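Local structure of transglutaminase-like enzymes, putative cysteine protease (Cytophaga hutchinsonii, 3ISR) at residues V107-G111 / D112-F116; I228-T232 / R233-L237. The protein is a putative cysteine protease of the transglutaminase-like superfamily, probably attacking amide bonds with a cysteine thiol. All blocks are in the same frame, centred on the assembly; numbering follows the deposited sequence.

Contact 1 (V107-G111 / D112-F116); sequences VDLDG and DIIPF
Asp112 meets Asp110 at the mouth of a tight turn. Its CG sits between its own backbone N and carbonyl carbon (chi1 73°), which brings OD1 alongside the CB of Asp110, 3.5 Å away. The two carboxylates are therefore neighbours, with Asp112 OD1 4.3 Å from Asp110 OD2. Ile113 closes the turn: its N donates to Asp110 O at 2.9 Å, well directed at 156° but from above the carbonyl plane. With Gly111 and Asp112 both in helical backbone angles, this is a type I beta turn. The Ile113 side chain splits, CG1 lying 4.0 Å from Asp110 CB while CG2 approaches Leu109 CD1. Ile114 N adds a weak 3.4 Å bond to Gly111 O, and its CD1 reaches back to Leu109 CB at 3.8 Å, the two side chains crossing obliquely. An alanine in place of Ile114 would probably leave Leu109 without this methyl neighbour and open a gap beside Tyr62 of the second subunit. Pro115, within the 3-10 segment that starts at Ile114, sets CD 3.3 Å from Gly111 O, and Phe116 N bonds back to Ile113 O. The chemistry is divided: Leu109 and Ile113 pack on Tyr221 and Pro198 of their own chain, Ile114 lies against the second subunit, and the two nearby carboxylates would probably repel each other mildly.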
loop_
_atom_site.group_PDB
_atom_site.type_symbol
_atom_site.label_atom_id
_atom_site.label_comp_id
_atom_site.label_asym_id
_atom_site.label_seq_id
_atom_site.Cartn_x
_atom_site.Cartn_y
_atom_site.Cartn_z
ATOM N N VAL B 107 -2.839 5.274 -32.380
ATOM C CA VAL B 107 -3.727 4.735 -33.386
ATOM C C VAL B 107 -2.976 3.944 -34.472
ATOM O O VAL B 107 -3.572 3.087 -35.125
ATOM C CB VAL B 107 -4.659 5.829 -33.980
ATOM C CG1 VAL B 107 -3.942 6.718 -35.028
ATOM C CG2 VAL B 107 -5.939 5.204 -34.557
ATOM N N ASP B 108 -1.675 4.211 -34.630
ATOM C CA ASP B 108 -0.875 3.637 -35.727
ATOM C C ASP B 108 0.132 2.558 -35.309
ATOM O O ASP B 108 0.772 1.949 -36.176
ATOM C CB ASP B 108 -0.136 4.748 -36.482
ATOM C CG ASP B 108 -1.087 5.685 -37.234
ATOM O OD1 ASP B 108 -2.089 5.203 -37.810
ATOM O OD2 ASP B 108 -0.829 6.910 -37.244
ATOM N N LEU B 109 0.282 2.327 -34.001
ATOM C CA LEU B 109 1.215 1.310 -33.501
ATOM C C LEU B 109 0.827 -0.095 -33.953
ATOM O O LEU B 109 -0.369 -0.434 -33.991
ATOM C CB LEU B 109 1.285 1.341 -31.970
ATOM C CG LEU B 109 1.871 2.603 -31.327
ATOM C CD1 LEU B 109 1.733 2.575 -29.823
ATOM C CD2 LEU B 109 3.356 2.798 -31.746
ATOM N N ASP B 110 1.830 -0.910 -34.284
ATOM C CA ASP B 110 1.608 -2.340 -34.520
ATOM C C ASP B 110 0.920 -2.929 -33.291
ATOM O O ASP B 110 1.221 -2.549 -32.160
ATOM C CB ASP B 110 2.929 -3.079 -34.743
ATOM C CG ASP B 110 3.553 -2.815 -36.123
ATOM O OD1 ASP B 110 3.009 -2.046 -36.947
ATOM O OD2 ASP B 110 4.618 -3.398 -36.387
ATOM N N GLY B 111 -0.006 -3.854 -33.522
ATOM C CA GLY B 111 -0.769 -4.485 -32.460
ATOM C C GLY B 111 0.101 -5.114 -31.390
ATOM O O GLY B 111 -0.264 -5.102 -30.206
ATOM N N ASP B 112 1.258 -5.656 -31.782
ATOM C CA ASP B 112 2.164 -6.231 -30.783
ATOM C C ASP B 112 2.900 -5.232 -29.869
ATOM O O ASP B 112 3.530 -5.631 -28.871
ATOM C CB ASP B 112 3.100 -7.301 -31.389
ATOM C CG ASP B 112 4.209 -6.738 -32.287
ATOM O OD1 ASP B 112 4.205 -5.543 -32.666
ATOM O OD2 ASP B 112 5.108 -7.539 -32.636
ATOM N N ILE B 113 2.792 -3.945 -30.183
ATOM C CA ILE B 113 3.364 -2.883 -29.317
ATOM C C ILE B 113 2.365 -2.438 -28.250
ATOM O O ILE B 113 2.738 -2.109 -27.135
ATOM C CB ILE B 113 3.796 -1.654 -30.151
ATOM C CG1 ILE B 113 4.686 -2.084 -31.322
ATOM C CG2 ILE B 113 4.505 -0.593 -29.295
ATOM C CD1 ILE B 113 5.904 -2.866 -30.921
ATOM N N ILE B 114 1.085 -2.474 -28.599
ATOM C CA ILE B 114 0.021 -1.939 -27.740
ATOM C C ILE B 114 0.067 -2.430 -26.286
ATOM O O ILE B 114 -0.111 -1.623 -25.386
ATOM C CB ILE B 114 -1.369 -2.184 -28.366
ATOM C CG1 ILE B 114 -1.476 -1.444 -29.710
ATOM C CG2 ILE B 114 -2.498 -1.777 -27.393
ATOM C CD1 ILE B 114 -1.450 0.066 -29.603
ATOM N N PRO B 115 0.297 -3.741 -26.054
ATOM C CA PRO B 115 0.293 -4.228 -24.664
ATOM C C PRO B 115 1.266 -3.486 -23.747
ATOM O O PRO B 115 1.023 -3.391 -22.543
ATOM C CB PRO B 115 0.707 -5.706 -24.814
ATOM C CG PRO B 115 0.239 -6.071 -26.170
ATOM C CD PRO B 115 0.459 -4.853 -27.014
ATOM N N PHE B 116 2.325 -2.904 -24.317
ATOM C CA PHE B 116 3.353 -2.262 -23.518
ATOM C C PHE B 116 2.998 -0.833 -23.120
ATOM O O PHE B 116 3.797 -0.122 -22.528
ATOM C CB PHE B 116 4.712 -2.381 -24.226
ATOM C CG PHE B 116 5.118 -3.811 -24.437
ATOM C CD1 PHE B 116 5.597 -4.563 -23.371
ATOM C CD2 PHE B 116 4.951 -4.429 -25.688
ATOM C CE1 PHE B 116 5.959 -5.916 -23.535
ATOM C CE2 PHE B 116 5.302 -5.794 -25.873
ATOM C CZ PHE B 116 5.809 -6.532 -24.780
#

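Contact 2 (I228-T232 / R233-L237); sequences IFDAT and RLVPL
Thr232 N donates to Asp230 OD1 at 3.0 Å from above the carboxylate plane, which makes an Asx turn just after strand 225-229, and Thr232 OG1 adds a second bond to the same oxygen at 2.7 Å on the syn side, both from the same face. Such a double grip should fix the rotation of the carboxylate. The other oxygen, OD2, is hydrogen-bonded to His215 NE2 and accepts from water 1, which also donates to Val235 O at 2.6 Å and so spans the loop; with Cys181 touching Thr232, the arrangement is consistent with the Cys-His-Asp triad of transglutaminase-like enzymes. Thr232 OG1 also receives Leu234 N at 3.1 Å, so the hydroxyl both gives and takes; it can do so because it lies between its backbone N and carbonyl carbon (chi1 68°). In the backbone, Arg233 N bonds to Asp230 O at 3.2 Å, closing a type I beta turn, while the arginine runs out extended to a salt bridge with Asp151. Leu234 lays CB and CD1 against the threonine. Farther along, Leu237 brings CD2 to Asp230 CB at 3.9 Å, and its CB faces Ile228 CG2. Val235 CG2 stands 3.6 Å from Asp230 OD2.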
loop_
_atom_site.group_PDB
_atom_site.type_symbol
_atom_site.label_atom_id
_atom_site.label_comp_id
_atom_site.label_asym_id
_atom_site.label_seq_id
_atom_site.Cartn_x
_atom_site.Cartn_y
_atom_site.Cartn_z
ATOM N N ILE B 228 16.929 1.493 -25.974
ATOM C CA ILE B 228 17.322 1.027 -24.651
ATOM C C ILE B 228 17.752 2.145 -23.700
ATOM O O ILE B 228 18.403 3.116 -24.107
ATOM C CB ILE B 228 18.413 -0.075 -24.751
ATOM C CG1 ILE B 228 18.493 -0.840 -23.412
ATOM C CG2 ILE B 228 19.763 0.501 -25.178
ATOM C CD1 ILE B 228 18.812 -2.315 -23.570
ATOM N N PHE B 229 17.394 2.003 -22.422
ATOM C CA PHE B 229 17.720 3.002 -21.391
ATOM C C PHE B 229 18.073 2.276 -20.105
ATOM O O PHE B 229 17.529 1.216 -19.832
ATOM C CB PHE B 229 16.520 3.898 -21.093
ATOM C CG PHE B 229 16.155 4.821 -22.217
ATOM C CD1 PHE B 229 16.661 6.113 -22.263
ATOM C CD2 PHE B 229 15.295 4.393 -23.229
ATOM C CE1 PHE B 229 16.319 6.982 -23.321
ATOM C CE2 PHE B 229 14.957 5.242 -24.295
ATOM C CZ PHE B 229 15.468 6.537 -24.338
ATOM N N ASP B 230 18.949 2.853 -19.294
ATOM C CA ASP B 230 19.338 2.196 -18.048
ATOM C C ASP B 230 19.615 3.257 -17.010
ATOM O O ASP B 230 20.686 3.849 -17.003
ATOM C CB ASP B 230 20.578 1.306 -18.265
ATOM C CG ASP B 230 21.092 0.673 -16.985
ATOM O OD1 ASP B 230 20.444 0.768 -15.926
ATOM O OD2 ASP B 230 22.191 0.077 -17.023
ATOM N N ALA B 231 18.645 3.484 -16.133
ATOM C CA ALA B 231 18.749 4.522 -15.124
ATOM C C ALA B 231 19.777 4.241 -14.042
ATOM O O ALA B 231 20.097 5.152 -13.278
ATOM C CB ALA B 231 17.376 4.822 -14.500
ATOM N N THR B 232 20.315 3.020 -13.967
ATOM C CA THR B 232 21.390 2.764 -12.981
ATOM C C THR B 232 22.710 3.389 -13.409
ATOM O O THR B 232 23.577 3.644 -12.575
ATOM C CB THR B 232 21.670 1.252 -12.715
ATOM O OG1 THR B 232 22.245 0.650 -13.885
ATOM C CG2 THR B 232 20.391 0.510 -12.291
ATOM N N ARG B 233 22.858 3.596 -14.716
ATOM C CA ARG B 233 24.120 4.008 -15.347
ATOM C C ARG B 233 25.305 3.088 -15.043
ATOM O O ARG B 233 26.451 3.531 -15.081
ATOM C CB ARG B 233 24.483 5.445 -14.968
ATOM C CG ARG B 233 23.526 6.469 -15.514
ATOM C CD ARG B 233 23.980 7.859 -15.110
ATOM N NE ARG B 233 23.014 8.865 -15.526
ATOM C CZ ARG B 233 23.113 10.161 -15.259
ATOM N NH1 ARG B 233 22.164 10.988 -15.680
ATOM N NH2 ARG B 233 24.154 10.631 -14.571
ATOM N N LEU B 234 25.043 1.821 -14.733
ATOM C CA LEU B 234 26.134 0.928 -14.348
ATOM C C LEU B 234 26.936 0.345 -15.511
ATOM O O LEU B 234 28.087 -0.032 -15.319
ATOM C CB LEU B 234 25.623 -0.215 -13.473
ATOM C CG LEU B 234 25.291 0.144 -12.022
ATOM C CD1 LEU B 234 24.449 -0.950 -11.429
ATOM C CD2 LEU B 234 26.560 0.361 -11.182
ATOM N N VAL B 235 26.329 0.248 -16.694
ATOM C CA VAL B 235 26.950 -0.490 -17.791
ATOM C C VAL B 235 26.933 0.267 -19.113
ATOM O O VAL B 235 25.992 1.018 -19.377
ATOM C CB VAL B 235 26.300 -1.887 -17.979
ATOM C CG1 VAL B 235 26.217 -2.629 -16.649
ATOM C CG2 VAL B 235 24.903 -1.787 -18.584
ATOM N N PRO B 236 27.965 0.069 -19.958
ATOM C CA PRO B 236 27.877 0.617 -21.313
ATOM C C PRO B 236 26.746 -0.078 -22.061
ATOM O O PRO B 236 26.640 -1.312 -22.006
ATOM C CB PRO B 236 29.253 0.271 -21.925
ATOM C CG PRO B 236 29.700 -0.941 -21.180
ATOM C CD PRO B 236 29.193 -0.732 -19.767
ATOM N N LEU B 237 25.883 0.698 -22.719
ATOM C CA LEU B 237 24.666 0.133 -23.289
ATOM C C LEU B 237 24.977 -0.876 -24.390
ATOM O O LEU B 237 24.216 -1.824 -24.589
ATOM C CB LEU B 237 23.733 1.231 -23.821
ATOM C CG LEU B 237 23.327 2.295 -22.796
ATOM C CD1 LEU B 237 22.516 3.386 -23.468
ATOM C CD2 LEU B 237 22.558 1.653 -21.654
HETATM O O HOH W 1 24.019 1.913 -17.897
#

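The two contacts are successive along the chain and separate in space, their centres 25 Å apart and their nearest atoms about 12 Å. Strand 215-222 joins them indirectly: Tyr221 packs against contact 1, whereas His215 and Cys217 lie against contact 2, where the probable active site is. Helix 181-194 also serves both, since Cys181 and Phe184 touch residues 228-232 and Arg193 makes a weak hydrogen bond to Phe116 O. Their settings differ. The centre of contact 2, a buried contact that meets no other subunit, lies about 10 Å from the centre of the chain; that of contact 1 lies about 20 Å from it, at the interface, with Arg71 of the second subunit bonding to Leu109 O.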